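Local coordinates for protein lipoxygenase (Cyanothece sp., PDB 5EK8) that is a non-heme iron 9R-lipoxygenase that probably inserts molecular oxygen into polyunsaturated fatty acids, at residues 18-22 and 195-199; 7-12 and 205-210; 189-194 and 623-627; 224-228 and 611-616; 388-392 and 634-638. All blocks are in the same frame, centred on the assembly; numbering follows the deposited sequence.

Contact 1 (18-22 and 195-199); sequences LKVID and YASAN
I21 sets its CG2 methyl over the middle of the Y195 ring, 3.6 Å from CG2 to the ring centroid and 13° off the ring normal, which meets the geometry of a CH-pi contact. With CG1 of I21 placed beside the backbone N (chi1 -49°), CG2 is the branch anti to that N, and it is this branch that reaches the ring face. CD1, at the end of the other branch, comes to the same ring at CE1 of Y195. L18 extends the apolar patch one turn earlier: its CD2 lies 4.0 Å from A198 CB and 4.2 Å from Y195 CD1, the leucine crossing the tyrosine at roughly a right angle. Next to this patch, K19 starts away from helix 188-214, but its chain bends back at chi2 and brings CD to 3.8 Å from N199 OD1. The polar edge is closed by N199, whose ND2 donates to D22 OD2 at 3.0 Å with an N-H...O angle of 155°. The bond lies close to the amide plane and arrives on the anti side of the carboxylate, somewhat tilted from its plane. D22 is the first residue to leave helical geometry, so the bond joins the end of helix 2-21 to N199 on helix 188-214; its other oxygen, OD1, is engaged in a salt bridge with R27. The pairing of L18 with N199 and of D22 with Y195 shows the two helices running in opposite senses at the protein surface. Helix 24-36 adds I30, which touches both I21 and Y195, while T202 and P203, further along helix 188-214, meet L18 and K19.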
# COMPACT_ATOMS: atom_id res chain seq x y z
N LEU A 18 -13.85 2.67 20.79
CA LEU A 18 -14.12 1.45 20.04
C LEU A 18 -15.45 0.84 20.43
O LEU A 18 -16.11 0.22 19.60
CB LEU A 18 -12.98 0.45 20.23
CG LEU A 18 -11.74 0.84 19.42
CD1 LEU A 18 -10.55 -0.04 19.74
CD2 LEU A 18 -12.04 0.81 17.93
N LYS A 19 -15.85 1.02 21.68
CA LYS A 19 -17.17 0.56 22.12
C LYS A 19 -18.26 1.31 21.38
O LYS A 19 -19.23 0.72 20.90
CB LYS A 19 -17.35 0.74 23.62
CG LYS A 19 -16.21 0.23 24.47
CD LYS A 19 -16.01 -1.26 24.33
CE LYS A 19 -14.86 -1.73 25.21
NZ LYS A 19 -14.67 -3.20 25.13
N VAL A 20 -18.10 2.63 21.28
CA VAL A 20 -19.10 3.48 20.64
C VAL A 20 -19.24 3.19 19.14
O VAL A 20 -20.35 3.12 18.62
CB VAL A 20 -18.76 4.97 20.81
CG1 VAL A 20 -19.88 5.84 20.27
CG2 VAL A 20 -18.52 5.29 22.28
N ILE A 21 -18.11 3.02 18.45
CA ILE A 21 -18.15 2.81 17.01
C ILE A 21 -18.63 1.41 16.65
O ILE A 21 -19.43 1.24 15.73
CB ILE A 21 -16.77 3.06 16.37
CG1 ILE A 21 -16.20 4.39 16.86
CG2 ILE A 21 -16.87 3.06 14.86
CD1 ILE A 21 -14.87 4.74 16.25
N ASP A 22 -18.15 0.40 17.37
CA ASP A 22 -18.57 -0.98 17.12
C ASP A 22 -19.90 -1.26 17.82
O ASP A 22 -20.02 -2.19 18.62
CB ASP A 22 -17.49 -1.97 17.58
CG ASP A 22 -17.67 -3.35 16.97
OD1 ASP A 22 -18.51 -3.49 16.06
OD2 ASP A 22 -16.96 -4.29 17.40
N TYR A 195 -13.24 -2.08 12.75
CA TYR A 195 -13.68 -1.70 14.09
C TYR A 195 -14.01 -2.92 14.93
O TYR A 195 -13.82 -2.91 16.15
CB TYR A 195 -14.87 -0.75 14.00
CG TYR A 195 -14.49 0.61 13.46
CD1 TYR A 195 -13.40 1.30 13.99
CD2 TYR A 195 -15.18 1.19 12.40
CE1 TYR A 195 -13.02 2.54 13.49
CE2 TYR A 195 -14.81 2.43 11.89
CZ TYR A 195 -13.73 3.10 12.44
OH TYR A 195 -13.35 4.33 11.95
N ALA A 196 -14.47 -3.99 14.28
CA ALA A 196 -14.77 -5.23 14.98
C ALA A 196 -13.48 -5.87 15.50
O ALA A 196 -13.36 -6.17 16.70
CB ALA A 196 -15.50 -6.19 14.06
N SER A 197 -12.54 -6.07 14.59
CA SER A 197 -11.24 -6.65 14.92
C SER A 197 -10.57 -5.88 16.04
O SER A 197 -10.07 -6.45 17.03
CB SER A 197 -10.34 -6.67 13.67
OG SER A 197 -9.24 -7.55 13.84
N ALA A 198 -10.57 -4.56 15.90
CA ALA A 198 -9.99 -3.68 16.90
C ALA A 198 -10.73 -3.82 18.23
O ALA A 198 -10.11 -3.80 19.29
CB ALA A 198 -10.00 -2.23 16.43
N ASN A 199 -12.05 -3.96 18.19
CA ASN A 199 -12.82 -4.09 19.42
C ASN A 199 -12.51 -5.39 20.16
O ASN A 199 -12.54 -5.43 21.39
CB ASN A 199 -14.32 -3.98 19.15
CG ASN A 199 -15.09 -3.43 20.33
OD1 ASN A 199 -14.51 -2.99 21.32
ND2 ASN A 199 -16.42 -3.45 20.23

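Contact 2 (7-12 and 205-210); sequences TIFDEI and KAKHTI
K205 NZ is gripped by both oxygens of the E11 carboxylate: it donates to OE1 at 2.9 Å, on the syn lone pair, and more weakly to OE2 at 3.0 Å. Both side chains fold to form this salt bridge. E11 bends at chi2 (-62°), K205 at chi2 and chi3, and the two cross at about a right angle. The E11 side chain is also a knob in the hole formed by K205, A206, T209 and I210, with CG 3.6 Å from T209 CG2 and OE1 near the CB of A206. T209 is held in a fixed rotation by its own helix, because OG1 donates to K205 O at 2.8 Å from 37° above the carbonyl plane, while the T209 backbone N reaches the same oxygen from the opposite face. That leaves CG2, anti to the backbone N, turned to E11 and to T7, whose CG2 lies 3.5 Å from T209 CG2. Were the glutamate an alanine, the K205 ammonium would probably lose its carboxylate mate and a gap would open between A206 and T209. On the flank, I210 spreads its two branches, CG2 meeting I8 CD1 at 4.3 Å and CD1 approaching I12 CG1. The segment axes come within 9.6 Å at 171°, a nearly antiparallel helix pair with one knob-into-hole, that of E11. The N-terminal helix 2-21 thus lies along helix 188-214, which also packs on helix 608-623: K205 touches T612, N613 and Y616, and T209 touches I609.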
# COMPACT_ATOMS: atom_id res chain seq x y z
N THR A 7 -1.09 7.84 29.96
CA THR A 7 -1.10 6.57 29.24
C THR A 7 -2.36 5.78 29.59
O THR A 7 -3.07 5.31 28.69
CB THR A 7 0.16 5.74 29.57
OG1 THR A 7 1.29 6.31 28.91
CG2 THR A 7 -0.01 4.31 29.11
N ILE A 8 -2.63 5.67 30.88
CA ILE A 8 -3.82 4.95 31.33
C ILE A 8 -5.10 5.54 30.74
O ILE A 8 -5.88 4.82 30.09
CB ILE A 8 -3.92 4.94 32.87
CG1 ILE A 8 -2.77 4.14 33.47
CG2 ILE A 8 -5.24 4.36 33.31
CD1 ILE A 8 -2.87 3.95 34.96
N PHE A 9 -5.29 6.84 30.93
CA PHE A 9 -6.50 7.50 30.43
C PHE A 9 -6.62 7.37 28.91
O PHE A 9 -7.72 7.38 28.37
CB PHE A 9 -6.53 8.98 30.82
CG PHE A 9 -6.84 9.22 32.27
CD1 PHE A 9 -8.04 8.81 32.80
CD2 PHE A 9 -5.94 9.88 33.09
CE1 PHE A 9 -8.34 9.03 34.14
CE2 PHE A 9 -6.23 10.11 34.42
CZ PHE A 9 -7.43 9.68 34.95
N ASP A 10 -5.48 7.26 28.24
CA ASP A 10 -5.48 7.16 26.78
C ASP A 10 -5.93 5.78 26.34
O ASP A 10 -6.72 5.65 25.41
CB ASP A 10 -4.09 7.47 26.20
CG ASP A 10 -3.80 8.97 26.14
OD1 ASP A 10 -4.75 9.78 26.24
OD2 ASP A 10 -2.61 9.32 25.97
N GLU A 11 -5.41 4.74 27.00
CA GLU A 11 -5.83 3.38 26.72
C GLU A 11 -7.33 3.22 26.97
O GLU A 11 -8.07 2.66 26.14
CB GLU A 11 -5.05 2.38 27.57
CG GLU A 11 -3.57 2.30 27.22
CD GLU A 11 -3.34 1.82 25.79
OE1 GLU A 11 -3.98 0.81 25.40
OE2 GLU A 11 -2.54 2.46 25.07
N ILE A 12 -7.77 3.73 28.11
CA ILE A 12 -9.19 3.75 28.45
C ILE A 12 -10.02 4.44 27.37
O ILE A 12 -11.00 3.88 26.87
CB ILE A 12 -9.42 4.45 29.80
CG1 ILE A 12 -8.83 3.60 30.93
CG2 ILE A 12 -10.90 4.73 30.01
CD1 ILE A 12 -8.69 4.34 32.23
N LYS A 205 -4.41 -5.34 24.58
CA LYS A 205 -3.28 -4.41 24.53
C LYS A 205 -3.41 -3.36 25.62
O LYS A 205 -2.43 -2.98 26.25
CB LYS A 205 -3.21 -3.75 23.15
CG LYS A 205 -1.88 -3.10 22.82
CD LYS A 205 -1.86 -1.62 23.17
CE LYS A 205 -2.78 -0.81 22.26
NZ LYS A 205 -2.88 0.62 22.70
N ALA A 206 -4.64 -2.92 25.86
CA ALA A 206 -4.92 -1.94 26.89
C ALA A 206 -4.60 -2.51 28.27
O ALA A 206 -3.93 -1.87 29.07
CB ALA A 206 -6.37 -1.49 26.82
N LYS A 207 -5.09 -3.72 28.52
CA LYS A 207 -4.79 -4.43 29.76
C LYS A 207 -3.29 -4.48 30.01
O LYS A 207 -2.81 -4.15 31.10
CB LYS A 207 -5.36 -5.85 29.72
CG LYS A 207 -5.21 -6.61 31.03
CD LYS A 207 -5.19 -8.11 30.82
CE LYS A 207 -4.84 -8.86 32.10
NZ LYS A 207 -4.40 -10.26 31.85
N HIS A 208 -2.54 -4.89 28.99
CA HIS A 208 -1.10 -5.02 29.12
C HIS A 208 -0.43 -3.69 29.39
O HIS A 208 0.45 -3.58 30.25
CB HIS A 208 -0.52 -5.66 27.86
CG HIS A 208 -0.99 -7.05 27.62
ND1 HIS A 208 -0.94 -7.65 26.38
CD2 HIS A 208 -1.53 -7.97 28.46
CE1 HIS A 208 -1.42 -8.88 26.47
NE2 HIS A 208 -1.79 -9.09 27.72
N THR A 209 -0.85 -2.67 28.65
CA THR A 209 -0.27 -1.34 28.77
C THR A 209 -0.47 -0.78 30.17
O THR A 209 0.46 -0.26 30.78
CB THR A 209 -0.87 -0.36 27.75
OG1 THR A 209 -0.60 -0.82 26.42
CG2 THR A 209 -0.26 1.02 27.92
N ILE A 210 -1.70 -0.90 30.67
CA ILE A 210 -2.02 -0.42 32.01
C ILE A 210 -1.23 -1.22 33.05
O ILE A 210 -0.77 -0.67 34.04
CB ILE A 210 -3.53 -0.51 32.31
CG1 ILE A 210 -4.32 0.31 31.29
CG2 ILE A 210 -3.85 -0.01 33.72
CD1 ILE A 210 -5.78 0.46 31.63

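Contact 3 (189-194 and 623-627); sequences GRKFQA and GIKYG
R190 and A194, one turn apart on helix 188-214, stand opposite Y626 and I624, with CA-CA distances of 5.2 Å for R190-Y626 and 5.6 Å for A194-I624. The irregular segment 623-627, with extended backbone angles at I624 and Y626, therefore runs against the helix in the reverse sense. It lies beside the non-heme iron site of the lipoxygenase fold, where the chain ends at the iron ligand I668; the side chains of I624 and I668 are about 4 Å apart. Y626, with CG anti to its own N (chi1 -177°), lays its ring flat on the helix backbone, so that the N of R190 lies over the ring centre. G189 permits this, since a beta carbon there would collide with CE1 of Y626. I624 CD1 packs 3.5 Å from A194 CA, while its CG2 lies over one face of the R190 guanidinium, offset toward the rim. R190 NH1 is bonded to N667 O, next to the C-terminal ligand, and Y186 makes a cation-pi contact with the arginine. The Y626 hydroxyl is bonded to D634. Q193 stretches past the ring, its amide 86° from the ring plane and NE2 at the ring edge. Its OE1 accepts from K625 N at 3.1 Å, the donor lying nearly in line with the amide C=O bond.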
# COMPACT_ATOMS: atom_id res chain seq x y z
N GLY A 189 -18.09 -2.13 4.72
CA GLY A 189 -17.67 -3.45 5.16
C GLY A 189 -16.26 -3.44 5.73
O GLY A 189 -16.03 -3.93 6.83
N ARG A 190 -15.33 -2.87 4.96
CA ARG A 190 -13.94 -2.71 5.38
C ARG A 190 -13.86 -1.99 6.73
O ARG A 190 -13.13 -2.41 7.64
CB ARG A 190 -13.17 -1.95 4.29
CG ARG A 190 -11.86 -1.32 4.71
CD ARG A 190 -10.85 -2.34 5.21
NE ARG A 190 -9.61 -1.72 5.65
CZ ARG A 190 -9.51 -0.93 6.72
NH1 ARG A 190 -8.33 -0.41 7.05
NH2 ARG A 190 -10.57 -0.65 7.46
N LYS A 191 -14.63 -0.91 6.87
CA LYS A 191 -14.73 -0.17 8.12
C LYS A 191 -15.23 -1.06 9.27
O LYS A 191 -14.62 -1.10 10.34
CB LYS A 191 -15.67 1.02 7.96
CG LYS A 191 -15.16 2.12 7.04
CD LYS A 191 -15.87 3.43 7.32
CE LYS A 191 -15.32 4.58 6.47
NZ LYS A 191 -15.92 5.90 6.85
N PHE A 192 -16.33 -1.76 9.04
CA PHE A 192 -16.94 -2.62 10.05
C PHE A 192 -15.99 -3.71 10.53
O PHE A 192 -15.85 -3.95 11.73
CB PHE A 192 -18.23 -3.24 9.51
CG PHE A 192 -19.37 -2.28 9.41
CD1 PHE A 192 -19.32 -1.05 10.06
CD2 PHE A 192 -20.49 -2.59 8.66
CE1 PHE A 192 -20.38 -0.16 9.96
CE2 PHE A 192 -21.55 -1.70 8.56
CZ PHE A 192 -21.49 -0.49 9.21
N GLN A 193 -15.34 -4.38 9.58
CA GLN A 193 -14.35 -5.40 9.92
C GLN A 193 -13.22 -4.79 10.75
O GLN A 193 -12.79 -5.38 11.75
CB GLN A 193 -13.77 -6.04 8.66
CG GLN A 193 -14.73 -6.96 7.94
CD GLN A 193 -14.00 -8.02 7.14
OE1 GLN A 193 -12.79 -8.20 7.29
NE2 GLN A 193 -14.73 -8.73 6.28
N ALA A 194 -12.77 -3.61 10.35
CA ALA A 194 -11.71 -2.95 11.09
C ALA A 194 -12.10 -2.72 12.55
O ALA A 194 -11.39 -3.15 13.47
CB ALA A 194 -11.34 -1.62 10.44
N GLY A 623 -5.79 -9.48 10.56
CA GLY A 623 -7.12 -9.88 10.96
C GLY A 623 -8.24 -9.19 10.19
O GLY A 623 -9.35 -9.71 10.10
N ILE A 624 -7.94 -8.01 9.66
CA ILE A 624 -8.89 -7.28 8.82
C ILE A 624 -8.72 -7.70 7.37
O ILE A 624 -7.70 -7.40 6.75
CB ILE A 624 -8.70 -5.75 8.95
CG1 ILE A 624 -8.83 -5.32 10.41
CG2 ILE A 624 -9.71 -5.02 8.09
CD1 ILE A 624 -8.32 -3.92 10.68
N LYS A 625 -9.72 -8.38 6.82
CA LYS A 625 -9.57 -8.97 5.49
C LYS A 625 -10.77 -8.72 4.59
O LYS A 625 -11.51 -9.65 4.25
CB LYS A 625 -9.32 -10.48 5.63
CG LYS A 625 -8.64 -11.11 4.42
CD LYS A 625 -7.96 -12.41 4.80
CE LYS A 625 -7.02 -12.89 3.70
NZ LYS A 625 -6.16 -14.00 4.17
N TYR A 626 -10.96 -7.47 4.19
CA TYR A 626 -12.03 -7.10 3.27
C TYR A 626 -11.44 -6.68 1.92
O TYR A 626 -10.52 -5.87 1.85
CB TYR A 626 -12.88 -5.97 3.86
CG TYR A 626 -14.07 -5.55 3.02
CD1 TYR A 626 -15.35 -5.99 3.32
CD2 TYR A 626 -13.91 -4.68 1.94
CE1 TYR A 626 -16.44 -5.60 2.57
CE2 TYR A 626 -15.00 -4.29 1.18
CZ TYR A 626 -16.26 -4.75 1.50
OH TYR A 626 -17.35 -4.37 0.76
N GLY A 627 -12.00 -7.23 0.84
CA GLY A 627 -11.53 -6.92 -0.50
C GLY A 627 -10.68 -8.02 -1.10
O GLY A 627 -9.45 -7.95 -1.09

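Contact 4 (224-228 and 611-616)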
# COMPACT_ATOMS: atom_id res chain seq x y z
N ILE A 224 1.53 -12.09 28.03
CA ILE A 224 1.17 -11.33 26.83
C ILE A 224 0.85 -12.27 25.68
O ILE A 224 -0.15 -12.10 24.99
CB ILE A 224 2.30 -10.37 26.40
CG1 ILE A 224 2.51 -9.29 27.45
CG2 ILE A 224 1.97 -9.72 25.06
CD1 ILE A 224 3.67 -8.37 27.14
N GLN A 225 1.71 -13.27 25.49
CA GLN A 225 1.51 -14.23 24.41
C GLN A 225 0.21 -15.01 24.61
O GLN A 225 -0.58 -15.15 23.68
CB GLN A 225 2.68 -15.19 24.32
CG GLN A 225 2.73 -15.94 23.00
CD GLN A 225 3.15 -15.06 21.84
OE1 GLN A 225 4.34 -14.79 21.65
NE2 GLN A 225 2.18 -14.61 21.06
N ALA A 226 -0.00 -15.50 25.83
CA ALA A 226 -1.21 -16.25 26.16
C ALA A 226 -2.48 -15.45 25.92
O ALA A 226 -3.47 -15.97 25.40
CB ALA A 226 -1.16 -16.71 27.61
N ASP A 227 -2.45 -14.17 26.30
CA ASP A 227 -3.65 -13.33 26.23
C ASP A 227 -4.08 -13.00 24.80
O ASP A 227 -5.23 -12.62 24.56
CB ASP A 227 -3.43 -12.04 27.03
CG ASP A 227 -3.56 -12.26 28.53
OD1 ASP A 227 -3.90 -13.39 28.94
OD2 ASP A 227 -3.32 -11.30 29.30
N TYR A 228 -3.16 -13.15 23.84
CA TYR A 228 -3.52 -13.06 22.43
C TYR A 228 -3.69 -14.46 21.85
O TYR A 228 -3.13 -15.42 22.38
CB TYR A 228 -2.46 -12.30 21.63
CG TYR A 228 -2.36 -10.82 21.91
CD1 TYR A 228 -3.28 -9.92 21.38
CD2 TYR A 228 -1.33 -10.31 22.69
CE1 TYR A 228 -3.18 -8.57 21.63
CE2 TYR A 228 -1.23 -8.95 22.95
CZ TYR A 228 -2.16 -8.09 22.42
OH TYR A 228 -2.05 -6.74 22.67
N ALA A 611 6.20 -5.55 23.18
CA ALA A 611 5.77 -6.90 22.85
C ALA A 611 4.27 -6.96 22.55
O ALA A 611 3.84 -7.45 21.48
CB ALA A 611 6.11 -7.84 24.00
N THR A 612 3.49 -6.45 23.49
CA THR A 612 2.05 -6.46 23.33
C THR A 612 1.65 -5.65 22.10
O THR A 612 0.77 -6.06 21.36
CB THR A 612 1.31 -5.93 24.58
OG1 THR A 612 -0.10 -5.96 24.35
CG2 THR A 612 1.74 -4.52 24.94
N ASN A 613 2.32 -4.52 21.87
CA ASN A 613 1.99 -3.73 20.69
C ASN A 613 2.35 -4.46 19.40
O ASN A 613 1.62 -4.37 18.41
CB ASN A 613 2.68 -2.37 20.75
CG ASN A 613 1.94 -1.39 21.64
OD1 ASN A 613 1.03 -0.69 21.19
ND2 ASN A 613 2.32 -1.35 22.91
N GLN A 614 3.47 -5.18 19.42
CA GLN A 614 3.87 -6.02 18.28
C GLN A 614 2.76 -6.99 17.91
O GLN A 614 2.22 -6.95 16.78
CB GLN A 614 5.15 -6.80 18.61
CG GLN A 614 5.54 -7.83 17.55
CD GLN A 614 6.75 -8.66 17.96
OE1 GLN A 614 7.51 -8.28 18.84
NE2 GLN A 614 6.92 -9.82 17.32
N VAL A 615 2.42 -7.86 18.86
CA VAL A 615 1.40 -8.88 18.60
C VAL A 615 0.06 -8.25 18.22
O VAL A 615 -0.62 -8.70 17.29
CB VAL A 615 1.22 -9.80 19.82
CG1 VAL A 615 0.25 -10.93 19.49
CG2 VAL A 615 2.56 -10.34 20.27
N TYR A 616 -0.31 -7.19 18.93
CA TYR A 616 -1.55 -6.47 18.67
C TYR A 616 -1.64 -6.00 17.22
O TYR A 616 -2.59 -6.32 16.51
CB TYR A 616 -1.70 -5.28 19.61
CG TYR A 616 -2.86 -4.37 19.29
CD1 TYR A 616 -4.16 -4.76 19.57
CD2 TYR A 616 -2.66 -3.12 18.71
CE1 TYR A 616 -5.23 -3.94 19.28
CE2 TYR A 616 -3.72 -2.29 18.42
CZ TYR A 616 -5.00 -2.70 18.70
OH TYR A 616 -6.07 -1.89 18.42
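Y228 points its ring at helix 608-623 because CG is anti to the carbonyl carbon (chi1 -69°), and T612 answers with OG1 anti to its own N (chi1 180°). The two hydroxyls meet at 2.7 Å between Y228 OH and T612 OG1, and either could be the donor. OG1 lies at the edge of the tyrosine ring, near its plane. T612 OG1 is also bonded to H208 ND1, so two groups hold this buried oxygen and fix the rotation of the threonine. One face of the Y228 ring receives V615: CG1 stands 4.0 Å from the ring centroid and 29° off the normal, a CH-pi contact displaced toward the CB side of the ring, where Y228 CG is 3.6 Å from V615 CG1. Near the hydroxyl, Y228 OH lies 3.4 Å from Y616 CB. The arrangement is helix-to-helix packing within the largely helical lipoxygenase domain: the end of the short helix 221-227 abuts the side of helix 608-623, and Y228, just past that end, spans the interface. One turn before it, I224 fills the space beside the threonine, CG2 resting 3.7 Å from T612 CA and CD1 4.0 Å from A611 CB. Q225 brings NE2 near V615 CG2, but its amide is bonded through OE1 to L584 N and through NE2 to G582 O. Helix 188-214 adds I204 and K205, which touch Y228, and T202, to which the Y616 hydroxyl is bonded.

Contact 5 (388-392 and 634-638); sequences TPHLK and DDDVP
K392 anchors a salt-bridge network with D634 and D636, joining the end of helix 383-391 to the loop before helix 639-647. K392 NZ lies 3.5 Å from D636 OD1 and, in a long pairing, 3.6 Å from D634 OD1. K392 and D636 approach from opposite directions. The lysine ammonium has a third partner in its own segment, donating at 3.1 Å from NZ to P389 O, in the carbonyl plane and on a lone pair. This hook back to the helix end follows from a chain bent at chi2 and again at chi4 (62°). P389 packs against the loop, its CB 3.2 Å from D636 OD1 and its CG 4.3 Å from P638 CD. A leucine in place of K392 would probably leave the D634 and D636 carboxylates without their shared cation and P389 O without this donor. In the next shell, D634 OD2 has second partners in Y626 OH and S187 OG, consistent with a fixed carboxylate. N632 OD1 accepts from V637 N and, weakly, from D636 N, while P638 occupies the N-cap position of helix 639-647. On the helix side, H390 ND1 is bonded to T664 O.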
# COMPACT_ATOMS: atom_id res chain seq x y z
N THR A 388 -8.53 1.21 -11.28
CA THR A 388 -9.13 1.77 -10.07
C THR A 388 -9.46 0.78 -8.93
O THR A 388 -9.18 1.08 -7.77
CB THR A 388 -10.42 2.56 -10.40
OG1 THR A 388 -11.15 1.88 -11.43
CG2 THR A 388 -10.09 3.95 -10.88
N PRO A 389 -10.04 -0.41 -9.24
CA PRO A 389 -10.38 -1.29 -8.11
C PRO A 389 -9.17 -1.80 -7.33
O PRO A 389 -9.32 -2.20 -6.17
CB PRO A 389 -11.10 -2.46 -8.79
CG PRO A 389 -10.62 -2.44 -10.19
CD PRO A 389 -10.46 -1.00 -10.53
N HIS A 390 -7.99 -1.77 -7.94
CA HIS A 390 -6.78 -2.23 -7.27
C HIS A 390 -6.05 -1.08 -6.58
O HIS A 390 -5.26 -1.29 -5.66
CB HIS A 390 -5.85 -2.91 -8.27
CG HIS A 390 -6.52 -3.99 -9.07
ND1 HIS A 390 -6.96 -5.17 -8.51
CD2 HIS A 390 -6.83 -4.06 -10.39
CE1 HIS A 390 -7.51 -5.92 -9.44
NE2 HIS A 390 -7.44 -5.27 -10.59
N LEU A 391 -6.32 0.15 -7.03
CA LEU A 391 -5.64 1.32 -6.48
C LEU A 391 -6.52 2.10 -5.51
O LEU A 391 -6.05 3.03 -4.86
CB LEU A 391 -5.18 2.23 -7.62
CG LEU A 391 -3.96 1.74 -8.41
CD1 LEU A 391 -3.78 2.55 -9.68
CD2 LEU A 391 -2.71 1.82 -7.56
N LYS A 392 -7.78 1.71 -5.40
CA LYS A 392 -8.69 2.41 -4.51
C LYS A 392 -8.32 2.18 -3.04
O LYS A 392 -7.68 1.18 -2.70
CB LYS A 392 -10.14 1.99 -4.76
CG LYS A 392 -10.43 0.50 -4.69
CD LYS A 392 -11.74 0.25 -3.95
CE LYS A 392 -12.46 -1.02 -4.41
NZ LYS A 392 -11.71 -2.28 -4.18
N ASP A 634 -17.07 -5.80 -3.76
CA ASP A 634 -17.40 -4.45 -4.22
C ASP A 634 -17.93 -4.44 -5.66
O ASP A 634 -18.29 -3.38 -6.17
CB ASP A 634 -16.18 -3.53 -4.11
CG ASP A 634 -15.94 -3.03 -2.68
OD1 ASP A 634 -14.76 -2.83 -2.31
OD2 ASP A 634 -16.93 -2.85 -1.94
N ASP A 635 -17.98 -5.61 -6.28
CA ASP A 635 -18.50 -5.78 -7.64
C ASP A 635 -17.88 -4.79 -8.62
O ASP A 635 -18.58 -4.13 -9.40
CB ASP A 635 -20.03 -5.64 -7.66
CG ASP A 635 -20.73 -6.68 -6.79
OD1 ASP A 635 -20.68 -7.88 -7.13
OD2 ASP A 635 -21.34 -6.28 -5.77
N ASP A 636 -16.56 -4.69 -8.60
CA ASP A 636 -15.85 -3.75 -9.45
C ASP A 636 -14.65 -4.40 -10.12
O ASP A 636 -13.99 -3.79 -10.96
CB ASP A 636 -15.41 -2.54 -8.65
CG ASP A 636 -14.43 -2.90 -7.55
OD1 ASP A 636 -13.76 -1.99 -7.03
OD2 ASP A 636 -14.33 -4.10 -7.21
N VAL A 637 -14.36 -5.64 -9.72
CA VAL A 637 -13.29 -6.41 -10.34
C VAL A 637 -13.76 -6.98 -11.67
O VAL A 637 -14.67 -7.81 -11.70
CB VAL A 637 -12.82 -7.56 -9.43
CG1 VAL A 637 -11.74 -8.38 -10.12
CG2 VAL A 637 -12.31 -7.03 -8.10
N PRO A 638 -13.15 -6.51 -12.78
CA PRO A 638 -13.50 -6.96 -14.13
C PRO A 638 -13.52 -8.48 -14.24
O PRO A 638 -12.59 -9.15 -13.79
CB PRO A 638 -12.38 -6.36 -14.98
CG PRO A 638 -11.96 -5.14 -14.23
CD PRO A 638 -12.08 -5.50 -12.78

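How the contacts relate
Contacts 1, 2 and 3 share helix 188-214: contacts 1 and 2 join it to the N-terminal helix 2-21, contact 3 to the loop beyond helix 608-623. Contact 1 is a surface contact and mixes a methyl-ring contact with an amide-carboxylate bond. Contact 2, partly buried, relies on a charged knob. Contact 4 is buried and uses hydroxyls and apolar groups; it meets contact 2 through H208 with T612 and K207 with D227. Contact 3, nearest the iron ligands, pairs a flat ring with helix backbone, whereas contact 5, also partly buried, gathers charges round one lysine. The bond from Y626 to D634 connects these two.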